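Local coordinates for protein acetamidase (Bacillus halodurans, PDB 2II1) that binds calcium ions and probably hydrolyses carbon-nitrogen bonds, other than peptide bonds, in linear amides, at residues 73-78 against 176-181; 28-33 against 62-67; 249-252 against 257-260; 262-267 against 285-290. All blocks are in the same frame, centred on the assembly; numbering follows the deposited sequence.

Contact 1: residues 73-78 against 176-181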
loop_
_atom_site.group_PDB
_atom_site.type_symbol
_atom_site.label_atom_id
_atom_site.label_comp_id
_atom_site.label_asym_id
_atom_site.label_seq_id
_atom_site.Cartn_x
_atom_site.Cartn_y
_atom_site.Cartn_z
ATOM N N ASP A 73 27.540 8.597 -8.650
ATOM C CA ASP A 73 26.606 8.635 -9.785
ATOM C C ASP A 73 25.385 7.778 -9.424
ATOM O O ASP A 73 25.334 7.151 -8.372
ATOM C CB ASP A 73 27.257 8.090 -11.085
ATOM C CG ASP A 73 28.451 8.939 -11.581
ATOM O OD1 ASP A 73 28.811 9.945 -10.946
ATOM O OD2 ASP A 73 29.061 8.582 -12.613
HETATM N N MSE A 74 24.406 7.781 -10.308
HETATM C CA MSE A 74 23.329 6.817 -10.267
HETATM C C MSE A 74 23.150 6.186 -11.628
HETATM O O MSE A 74 23.612 6.736 -12.650
HETATM C CB MSE A 74 22.021 7.439 -9.737
HETATM C CG MSE A 74 21.603 8.772 -10.281
HETATM SE SE MSE A 74 19.699 9.140 -9.813
HETATM C CE MSE A 74 19.232 10.233 -11.400
ATOM N N LEU A 75 22.547 4.998 -11.653
ATOM C CA LEU A 75 22.165 4.409 -12.930
ATOM C C LEU A 75 20.731 4.760 -13.183
ATOM O O LEU A 75 19.896 4.725 -12.259
ATOM C CB LEU A 75 22.311 2.896 -12.931
ATOM C CG LEU A 75 23.730 2.332 -12.897
ATOM C CD1 LEU A 75 23.622 0.841 -12.948
ATOM C CD2 LEU A 75 24.610 2.859 -14.043
ATOM N N GLU A 76 20.456 5.110 -14.431
ATOM C CA GLU A 76 19.105 5.286 -14.935
ATOM C C GLU A 76 18.795 4.113 -15.866
ATOM O O GLU A 76 19.393 3.980 -16.921
ATOM C CB GLU A 76 18.978 6.617 -15.670
ATOM C CG GLU A 76 17.622 6.821 -16.310
ATOM C CD GLU A 76 17.558 8.076 -17.128
ATOM O OE1 GLU A 76 18.060 8.062 -18.262
ATOM O OE2 GLU A 76 17.010 9.070 -16.643
ATOM N N ILE A 77 17.886 3.242 -15.453
ATOM C CA ILE A 77 17.687 1.975 -16.143
ATOM C C ILE A 77 16.259 1.856 -16.660
ATOM O O ILE A 77 15.303 1.769 -15.889
ATOM C CB ILE A 77 17.989 0.767 -15.252
ATOM C CG1 ILE A 77 19.399 0.899 -14.653
ATOM C CG2 ILE A 77 17.790 -0.524 -16.088
ATOM C CD1 ILE A 77 19.577 0.276 -13.260
ATOM N N GLU A 78 16.147 1.845 -17.982
ATOM C CA GLU A 78 14.877 1.805 -18.664
ATOM C C GLU A 78 14.523 0.368 -19.029
ATOM O O GLU A 78 15.205 -0.256 -19.829
ATOM C CB GLU A 78 14.998 2.683 -19.897
ATOM C CG GLU A 78 15.380 4.154 -19.507
ATOM C CD GLU A 78 16.391 4.815 -20.445
ATOM O OE1 GLU A 78 15.961 5.449 -21.444
ATOM O OE2 GLU A 78 17.612 4.728 -20.161
ATOM N N ALA A 176 29.552 0.442 -11.077
ATOM C CA ALA A 176 28.202 0.079 -10.525
ATOM C C ALA A 176 28.058 -1.399 -10.151
ATOM O O ALA A 176 27.747 -1.712 -9.003
ATOM C CB ALA A 176 27.079 0.491 -11.481
ATOM N N LEU A 177 28.266 -2.268 -11.144
ATOM C CA LEU A 177 28.118 -3.731 -11.038
ATOM C C LEU A 177 26.671 -4.127 -10.803
ATOM O O LEU A 177 26.279 -4.501 -9.688
ATOM C CB LEU A 177 29.028 -4.340 -9.979
ATOM C CG LEU A 177 30.519 -4.015 -10.143
ATOM C CD1 LEU A 177 31.239 -4.569 -8.955
ATOM C CD2 LEU A 177 31.099 -4.546 -11.428
ATOM N N LEU A 178 25.908 -4.046 -11.892
ATOM C CA LEU A 178 24.462 -4.290 -11.934
ATOM C C LEU A 178 24.191 -5.784 -12.168
ATOM O O LEU A 178 24.850 -6.408 -12.962
ATOM C CB LEU A 178 23.803 -3.479 -13.075
ATOM C CG LEU A 178 22.290 -3.540 -13.272
ATOM C CD1 LEU A 178 21.499 -3.110 -12.029
ATOM C CD2 LEU A 178 21.848 -2.694 -14.476
ATOM N N ALA A 179 23.221 -6.324 -11.446
ATOM C CA ALA A 179 22.848 -7.735 -11.526
ATOM C C ALA A 179 21.326 -7.770 -11.358
ATOM O O ALA A 179 20.765 -6.918 -10.676
ATOM C CB ALA A 179 23.547 -8.545 -10.392
ATOM N N LEU A 180 20.650 -8.704 -12.009
ATOM C CA LEU A 180 19.206 -8.780 -11.858
ATOM C C LEU A 180 18.705 -10.183 -12.051
ATOM O O LEU A 180 19.394 -11.033 -12.600
ATOM C CB LEU A 180 18.470 -7.791 -12.766
ATOM C CG LEU A 180 18.358 -8.070 -14.263
ATOM C CD1 LEU A 180 17.395 -9.235 -14.565
ATOM C CD2 LEU A 180 17.939 -6.800 -14.947
ATOM N N GLY A 181 17.500 -10.415 -11.562
ATOM C CA GLY A 181 16.978 -11.756 -11.479
ATOM C C GLY A 181 15.570 -11.769 -10.943
ATOM O O GLY A 181 14.907 -10.732 -10.851
#

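Contact 2: residues 28-33 against 62-67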
loop_
_atom_site.group_PDB
_atom_site.type_symbol
_atom_site.label_atom_id
_atom_site.label_comp_id
_atom_site.label_asym_id
_atom_site.label_seq_id
_atom_site.Cartn_x
_atom_site.Cartn_y
_atom_site.Cartn_z
ATOM N N ASP A 28 23.888 2.051 -23.623
ATOM C CA ASP A 28 23.785 0.762 -24.296
ATOM C C ASP A 28 22.523 0.014 -23.905
ATOM O O ASP A 28 22.007 0.175 -22.783
ATOM C CB ASP A 28 25.012 -0.101 -24.031
ATOM C CG ASP A 28 26.227 0.337 -24.842
ATOM O OD1 ASP A 28 26.110 1.281 -25.639
ATOM O OD2 ASP A 28 27.312 -0.272 -24.681
ATOM N N THR A 29 22.001 -0.754 -24.860
ATOM C CA THR A 29 20.966 -1.763 -24.590
ATOM C C THR A 29 21.639 -3.014 -24.055
ATOM O O THR A 29 22.599 -3.502 -24.667
ATOM C CB THR A 29 20.168 -2.133 -25.847
ATOM O OG1 THR A 29 19.491 -0.974 -26.319
ATOM C CG2 THR A 29 19.124 -3.205 -25.540
ATOM N N VAL A 30 21.158 -3.510 -22.914
ATOM C CA VAL A 30 21.699 -4.725 -22.276
ATOM C C VAL A 30 20.603 -5.753 -22.080
ATOM O O VAL A 30 19.538 -5.431 -21.574
ATOM C CB VAL A 30 22.376 -4.457 -20.894
ATOM C CG1 VAL A 30 23.229 -5.653 -20.526
ATOM C CG2 VAL A 30 23.224 -3.211 -20.923
ATOM N N ILE A 31 20.866 -6.999 -22.458
ATOM C CA ILE A 31 19.877 -8.090 -22.317
ATOM C C ILE A 31 20.364 -9.087 -21.259
ATOM O O ILE A 31 21.491 -9.579 -21.354
ATOM C CB ILE A 31 19.621 -8.806 -23.683
ATOM C CG1 ILE A 31 19.042 -7.831 -24.701
ATOM C CG2 ILE A 31 18.640 -10.025 -23.536
ATOM C CD1 ILE A 31 19.316 -8.244 -26.128
ATOM N N PHE A 32 19.534 -9.349 -20.239
ATOM C CA PHE A 32 19.893 -10.229 -19.127
ATOM C C PHE A 32 19.003 -11.443 -19.255
ATOM O O PHE A 32 17.786 -11.306 -19.173
ATOM C CB PHE A 32 19.600 -9.579 -17.752
ATOM C CG PHE A 32 20.564 -8.510 -17.334
ATOM C CD1 PHE A 32 20.519 -7.258 -17.906
ATOM C CD2 PHE A 32 21.477 -8.735 -16.315
ATOM C CE1 PHE A 32 21.405 -6.267 -17.519
ATOM C CE2 PHE A 32 22.351 -7.743 -15.896
ATOM C CZ PHE A 32 22.320 -6.502 -16.512
ATOM N N GLU A 33 19.578 -12.620 -19.472
ATOM C CA GLU A 33 18.844 -13.892 -19.334
ATOM C C GLU A 33 18.919 -14.344 -17.876
ATOM O O GLU A 33 19.996 -14.338 -17.287
ATOM C CB GLU A 33 19.426 -14.972 -20.256
ATOM N N GLY A 62 24.715 -11.337 -13.906
ATOM C CA GLY A 62 25.618 -10.207 -13.702
ATOM C C GLY A 62 26.894 -10.685 -13.029
ATOM O O GLY A 62 27.097 -11.897 -12.889
ATOM N N PRO A 63 27.757 -9.743 -12.582
ATOM C CA PRO A 63 27.584 -8.293 -12.630
ATOM C C PRO A 63 28.018 -7.627 -13.931
ATOM O O PRO A 63 28.937 -8.078 -14.578
ATOM C CB PRO A 63 28.425 -7.783 -11.460
ATOM C CG PRO A 63 29.304 -8.906 -11.042
ATOM C CD PRO A 63 29.004 -10.109 -11.893
ATOM N N LEU A 64 27.321 -6.565 -14.296
ATOM C CA LEU A 64 27.640 -5.778 -15.485
ATOM C C LEU A 64 28.424 -4.550 -15.041
ATOM O O LEU A 64 27.945 -3.801 -14.174
ATOM C CB LEU A 64 26.342 -5.345 -16.183
ATOM C CG LEU A 64 26.498 -4.282 -17.261
ATOM C CD1 LEU A 64 27.106 -4.883 -18.548
ATOM C CD2 LEU A 64 25.180 -3.568 -17.516
ATOM N N TYR A 65 29.601 -4.337 -15.648
ATOM C CA TYR A 65 30.404 -3.126 -15.435
ATOM C C TYR A 65 29.970 -2.050 -16.437
ATOM O O TYR A 65 30.143 -2.208 -17.665
ATOM C CB TYR A 65 31.923 -3.416 -15.586
ATOM C CG TYR A 65 32.814 -2.344 -14.968
ATOM C CD1 TYR A 65 33.040 -1.134 -15.626
ATOM C CD2 TYR A 65 33.408 -2.529 -13.722
ATOM C CE1 TYR A 65 33.844 -0.138 -15.078
ATOM C CE2 TYR A 65 34.228 -1.536 -13.161
ATOM C CZ TYR A 65 34.432 -0.336 -13.852
ATOM O OH TYR A 65 35.211 0.685 -13.338
ATOM N N VAL A 66 29.415 -0.959 -15.907
ATOM C CA VAL A 66 29.012 0.200 -16.711
ATOM C C VAL A 66 30.177 1.225 -16.699
ATOM O O VAL A 66 30.430 1.889 -15.673
ATOM C CB VAL A 66 27.690 0.820 -16.179
ATOM C CG1 VAL A 66 27.199 1.957 -17.068
ATOM C CG2 VAL A 66 26.625 -0.257 -16.028
ATOM N N GLU A 67 30.907 1.315 -17.809
ATOM C CA GLU A 67 32.082 2.223 -17.893
ATOM C C GLU A 67 31.595 3.656 -17.912
ATOM O O GLU A 67 30.589 3.937 -18.543
ATOM C CB GLU A 67 32.898 1.980 -19.151
ATOM C CG GLU A 67 33.497 0.596 -19.241
ATOM C CD GLU A 67 34.574 0.463 -20.307
ATOM O OE1 GLU A 67 34.798 1.385 -21.154
ATOM O OE2 GLU A 67 35.232 -0.598 -20.295
#

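Contact 3: residues 249-252 against 257-260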
loop_
_atom_site.group_PDB
_atom_site.type_symbol
_atom_site.label_atom_id
_atom_site.label_comp_id
_atom_site.label_asym_id
_atom_site.label_seq_id
_atom_site.Cartn_x
_atom_site.Cartn_y
_atom_site.Cartn_z
ATOM N N PHE A 249 13.357 15.101 -0.622
ATOM C CA PHE A 249 13.589 15.377 -2.067
ATOM C C PHE A 249 12.836 16.630 -2.592
ATOM O O PHE A 249 13.432 17.560 -3.146
ATOM C CB PHE A 249 13.218 14.144 -2.916
ATOM C CG PHE A 249 13.180 14.418 -4.397
ATOM C CD1 PHE A 249 14.227 15.078 -5.023
ATOM C CD2 PHE A 249 12.112 14.002 -5.154
ATOM C CE1 PHE A 249 14.178 15.337 -6.417
ATOM C CE2 PHE A 249 12.058 14.252 -6.532
ATOM C CZ PHE A 249 13.105 14.923 -7.157
ATOM N N LEU A 250 11.518 16.616 -2.427
ATOM C CA LEU A 250 10.644 17.732 -2.794
ATOM C C LEU A 250 11.054 19.054 -2.108
ATOM O O LEU A 250 11.086 20.111 -2.736
ATOM C CB LEU A 250 9.184 17.380 -2.431
ATOM C CG LEU A 250 8.282 16.691 -3.454
ATOM C CD1 LEU A 250 6.857 16.505 -2.898
ATOM C CD2 LEU A 250 8.234 17.473 -4.746
ATOM N N ALA A 251 11.375 18.985 -0.823
ATOM C CA ALA A 251 11.770 20.156 -0.071
ATOM C C ALA A 251 13.093 20.677 -0.608
ATOM O O ALA A 251 13.181 21.842 -0.983
ATOM C CB ALA A 251 11.871 19.826 1.387
ATOM N N ASN A 252 14.093 19.799 -0.700
ATOM C CA ASN A 252 15.432 20.170 -1.154
ATOM C C ASN A 252 15.503 20.684 -2.582
ATOM O O ASN A 252 16.289 21.578 -2.881
ATOM C CB ASN A 252 16.397 18.980 -1.034
ATOM C CG ASN A 252 16.782 18.679 0.400
ATOM O OD1 ASN A 252 16.512 19.465 1.306
ATOM N ND2 ASN A 252 17.417 17.535 0.610
ATOM N N SER A 257 8.618 24.158 1.158
ATOM C CA SER A 257 9.295 23.887 2.438
ATOM C C SER A 257 8.912 22.477 2.840
ATOM O O SER A 257 8.077 21.841 2.176
ATOM C CB SER A 257 8.861 24.873 3.518
ATOM O OG SER A 257 7.524 24.600 3.874
ATOM N N ILE A 258 9.506 21.976 3.925
ATOM C CA ILE A 258 9.250 20.595 4.367
ATOM C C ILE A 258 7.807 20.379 4.878
ATOM O O ILE A 258 7.232 19.280 4.761
ATOM C CB ILE A 258 10.277 20.151 5.457
ATOM C CG1 ILE A 258 10.152 18.645 5.762
ATOM C CG2 ILE A 258 10.199 21.056 6.703
ATOM C CD1 ILE A 258 10.550 17.738 4.592
ATOM N N GLU A 259 7.253 21.417 5.482
ATOM C CA GLU A 259 5.845 21.438 5.926
ATOM C C GLU A 259 4.939 21.353 4.724
ATOM O O GLU A 259 4.029 20.536 4.698
ATOM C CB GLU A 259 5.533 22.733 6.676
ATOM C CG GLU A 259 6.287 22.886 8.022
ATOM C CD GLU A 259 7.760 23.337 7.865
ATOM O OE1 GLU A 259 8.141 23.852 6.798
ATOM O OE2 GLU A 259 8.547 23.157 8.808
ATOM N N GLU A 260 5.167 22.225 3.741
ATOM C CA GLU A 260 4.393 22.214 2.487
ATOM C C GLU A 260 4.494 20.899 1.704
ATOM O O GLU A 260 3.497 20.419 1.129
ATOM C CB GLU A 260 4.828 23.367 1.590
ATOM C CG GLU A 260 4.371 24.754 2.062
ATOM C CD GLU A 260 4.852 25.865 1.134
ATOM O OE1 GLU A 260 5.907 25.699 0.483
ATOM O OE2 GLU A 260 4.145 26.888 1.015
#

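Contact 4: residues 262-267 against 285-290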
loop_
_atom_site.group_PDB
_atom_site.type_symbol
_atom_site.label_atom_id
_atom_site.label_comp_id
_atom_site.label_asym_id
_atom_site.label_seq_id
_atom_site.Cartn_x
_atom_site.Cartn_y
_atom_site.Cartn_z
ATOM N N GLY A 262 5.167 17.930 3.055
ATOM C CA GLY A 262 4.418 16.960 3.834
ATOM C C GLY A 262 2.908 17.037 3.641
ATOM O O GLY A 262 2.230 16.007 3.651
HETATM N N MSE A 263 2.386 18.255 3.471
HETATM C CA MSE A 263 0.967 18.465 3.172
HETATM C C MSE A 263 0.621 17.941 1.787
HETATM O O MSE A 263 -0.421 17.309 1.584
HETATM C CB MSE A 263 0.610 19.941 3.271
HETATM C CG MSE A 263 0.513 20.424 4.665
HETATM SE SE MSE A 263 0.084 22.294 4.706
HETATM C CE MSE A 263 0.103 22.530 6.711
ATOM N N LEU A 264 1.505 18.183 0.836
ATOM C CA LEU A 264 1.253 17.699 -0.508
ATOM C C LEU A 264 1.201 16.171 -0.520
ATOM O O LEU A 264 0.311 15.612 -1.153
ATOM C CB LEU A 264 2.272 18.237 -1.519
ATOM C CG LEU A 264 2.008 17.775 -2.951
ATOM C CD1 LEU A 264 0.733 18.388 -3.520
ATOM C CD2 LEU A 264 3.224 18.060 -3.865
ATOM N N LEU A 265 2.138 15.522 0.178
ATOM C CA LEU A 265 2.225 14.062 0.238
ATOM C C LEU A 265 1.007 13.440 0.932
ATOM O O LEU A 265 0.403 12.494 0.417
ATOM C CB LEU A 265 3.495 13.618 0.995
ATOM C CG LEU A 265 4.875 13.955 0.386
ATOM C CD1 LEU A 265 5.995 13.129 1.039
ATOM C CD2 LEU A 265 4.868 13.786 -1.104
ATOM N N SER A 266 0.689 13.960 2.113
ATOM C CA SER A 266 -0.473 13.523 2.887
ATOM C C SER A 266 -1.764 13.692 2.103
ATOM O O SER A 266 -2.679 12.850 2.179
ATOM C CB SER A 266 -0.530 14.293 4.192
ATOM O OG SER A 266 -1.130 13.526 5.199
ATOM N N GLY A 267 -1.845 14.768 1.327
ATOM C CA GLY A 267 -3.045 15.038 0.536
ATOM C C GLY A 267 -3.158 14.395 -0.845
ATOM O O GLY A 267 -4.271 14.182 -1.336
ATOM N N PHE A 285 6.812 5.278 -1.569
ATOM C CA PHE A 285 5.915 6.429 -1.648
ATOM C C PHE A 285 5.865 6.916 -3.078
ATOM O O PHE A 285 6.915 7.217 -3.665
ATOM C CB PHE A 285 6.344 7.597 -0.745
ATOM C CG PHE A 285 5.217 8.544 -0.472
ATOM C CD1 PHE A 285 4.875 9.526 -1.379
ATOM C CD2 PHE A 285 4.426 8.360 0.640
ATOM C CE1 PHE A 285 3.772 10.337 -1.151
ATOM C CE2 PHE A 285 3.365 9.169 0.881
ATOM C CZ PHE A 285 3.040 10.178 -0.018
ATOM N N SER A 286 4.633 7.068 -3.579
ATOM C CA SER A 286 4.354 7.388 -4.962
ATOM C C SER A 286 3.574 8.712 -5.094
ATOM O O SER A 286 2.551 8.928 -4.402
ATOM C CB SER A 286 3.566 6.250 -5.595
ATOM O OG SER A 286 3.126 6.557 -6.888
ATOM N N LEU A 287 4.072 9.592 -5.970
ATOM C CA LEU A 287 3.374 10.826 -6.311
ATOM C C LEU A 287 3.315 11.034 -7.850
ATOM O O LEU A 287 4.304 10.793 -8.541
ATOM C CB LEU A 287 4.068 11.992 -5.626
ATOM C CG LEU A 287 3.429 13.371 -5.736
ATOM C CD1 LEU A 287 2.101 13.496 -4.904
ATOM C CD2 LEU A 287 4.454 14.416 -5.343
ATOM N N ALA A 288 2.168 11.515 -8.349
ATOM C CA ALA A 288 1.921 11.750 -9.775
ATOM C C ALA A 288 2.921 12.725 -10.413
ATOM O O ALA A 288 3.233 13.764 -9.840
ATOM C CB ALA A 288 0.502 12.253 -9.988
ATOM N N LEU A 289 3.424 12.381 -11.600
ATOM C CA LEU A 289 4.490 13.181 -12.244
ATOM C C LEU A 289 3.996 14.585 -12.603
ATOM O O LEU A 289 4.783 15.528 -12.702
ATOM C CB LEU A 289 5.007 12.494 -13.514
ATOM C CG LEU A 289 5.684 11.131 -13.373
ATOM C CD1 LEU A 289 5.683 10.452 -14.745
ATOM C CD2 LEU A 289 7.074 11.272 -12.832
ATOM N N HIS A 290 2.698 14.747 -12.796
ATOM C CA HIS A 290 2.205 16.074 -13.152
ATOM C C HIS A 290 2.408 17.108 -12.031
ATOM O O HIS A 290 2.391 18.299 -12.320
ATOM C CB HIS A 290 0.744 16.012 -13.624
ATOM C CG HIS A 290 -0.243 15.741 -12.529
ATOM N ND1 HIS A 290 -0.678 16.721 -11.659
ATOM C CD2 HIS A 290 -0.889 14.606 -12.171
ATOM C CE1 HIS A 290 -1.541 16.199 -10.806
ATOM N NE2 HIS A 290 -1.691 14.917 -11.096
#

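Contact 1: residues 73-78 against 176-181
With chi1 at -178°, Leu-178 turns its branch away from the backbone N and sends both methyls off strand 176-184, while Ile-77 keeps CG1 anti to its own carbonyl carbon (chi1 -54°); from these positions the two side chains meet tip to tip. Ile-77 CD1 comes against both branches of the leucine, 3.9 Å from Leu-178 CD2 and 4.1 Å from Leu-178 CD1. Two residues earlier on the same face of strand 74-84, Leu-75 makes the second point of touch: its CD1 lies 3.8 Å from Ala-176 CB. The same methyl reaches Leu-178 CD2 at 4.2 Å, so the leucine pair joins the two points into one apolar patch. The short segments run in roughly the same direction, 35° apart, with their axes 9.2 Å from each other, too far for backbone pairing: this is two sheets packed face to face, as in a beta sandwich. Strand 74-84 is hydrogen-bonded within its own sheet to strands 201-210 and 166-170, and Glu-76 OE1 is bonded to Asn-208 ND2. Leu-75 also touches Val-66 of strand 60-67, the neighbour of strand 176-184 in the facing sheet. With only methyl and methine carbons meeting here, cohesion comes from burial and close fit: between these two segments the contact is apolar and non-directional, while the backbone hydrogen bonds of each sheet hold the strands themselves.

Contact 2: residues 28-33 against 62-67
Val-30 and Leu-64 reach toward each other tip to tip, with Leu-64 CD2 set against both valine methyls, 3.9 Å from Val-30 CG2 and 4.1 Å from Val-30 CG1. Phe-32 meets the same leucine nearer its root, and there the two side chains cross at about a right angle: the far end of the ring, CZ, lies 4.2 Å from Leu-64 CB. At chi1 168° the branch of Leu-64 trails away from its amide nitrogen, while CG of Phe-32 lies beside its own backbone N, bringing the end of the ring nearer to strand 60-67. A beta carbon on Gly-62 would come 4.2 Å from Phe-32 CE2, and it would also collide with the carbonyl O of the residue before it, so the backbone angles alone call for glycine. The peptide that follows, into Pro-63, is cis. The two strands belong to different sheets, 28-34 near one end of the large mixed sheet and 60-67 in the sheet facing it, so these side chains fill the interior of a beta sandwich. Around them, Cys-24 of strand 22-25 touches both Val-30 and Leu-64, and Ala-22 lies against Leu-64. Phe-32 rests on Leu-5 of strand 3-5, and its CD2 packs against Leu-180 CG. Further out, strand 28-34 is held by backbone bonds to Val-207 and Leu-205 on one flank and Ile-3 on the other.

Contact 3: residues 249-252 against 257-260
Ala-251 points its methyl toward the first turn of helix 258-268, where Ile-258 presents both its root and its tip. Ala-251 CB lies 4.0 Å from Ile-258 CA and equally 4.0 Å from Ile-258 CD1. The isoleucine sets CG1 opposite its amide nitrogen (chi1 -171°), then bends at chi2 so that CD1 swings over the alanine. At the start of the same helix a capping box is formed. The backbone N of Ser-257 gives a bond of 3.2 Å to Glu-260 OE1, met on the anti side of the carboxylate and 22° out of its plane. In return Glu-260 N gives a weak but nearly straight bond of 3.3 Å to Ser-257 OG, which itself donates to the anti lone pair of Glu-259 OE1. Ala-251 is also part of a calcium site of this protein with Thr-254 and Leu-256, although no ion is bound to this chain in the model. Asn-104 and Ser-105 of the second subunit hold Glu-259 OE2 through their backbone N atoms. The contact closes the short connection between helices 235-253 and 258-268, beside Leu-250, which packs on helix 258-268 and on Phe-292 of helix 289-294.

Contact 4: residues 262-267 against 285-290
Leu-265 and Phe-285 make the aromatic part of this contact, their side chains crossing obliquely. Leu-265 CB lies 3.6 Å from Phe-285 CZ, and Leu-265 CD2 comes equally close, 3.6 Å, to Phe-285 CE1. With CG beside the backbone N (chi1 -65°), the branch of Leu-265 lies along the ring, CD1 over one face and offset toward the rim, CD2 near CE1. The carbonyl oxygen of Leu-265 meets the ring differently, at its edge and in its plane, 3.5 Å from Phe-285 CZ. The purely aliphatic touches gather on one methyl, Leu-287 CD2, which is 4.1 Å from Leu-264 CD2, where the two side chains cross at about a right angle, and 4.3 Å from Leu-265 CD2. An alanine in place of Leu-265 would keep CB but lose both methyls, which would probably leave that face of Phe-285 less covered and open a gap beside Leu-287. Among polar groups, Ser-266 points away from the strand, and its OG is bonded to Cys-195 O and Leu-193 N of the second subunit. The side of the helix bearing Ser-266 thus meets that subunit, which also reaches Leu-264 and Phe-285. Segment 262-267 of the helix crosses strand segment 285-288 at 93°, with axes 9.5 Å apart, the layered packing of a helix laid over a beta sheet.

In the fold
From the N terminus, the four contacts come in series; none nests within or crosses another. Contact 2 closes first, around 28 residues, and contact 1 follows with the longest loop, 97 residues without helix. Their centres lie about 8 Å apart, and both join the large mixed sheet to the facing one, in which strands 60-67 and 176-184 are neighbours; Leu-178 O and Leu-64 N probably form a hydrogen bond there. Contact 3 closes a four-residue connection between two helices, and contact 4 lays the second on strand 281-288, toward the other end of the large sheet, closing a 17-residue loop that holds strand 270-275. Leu-250 packs on Leu-265 and Leu-287, and both contacts touch the second subunit.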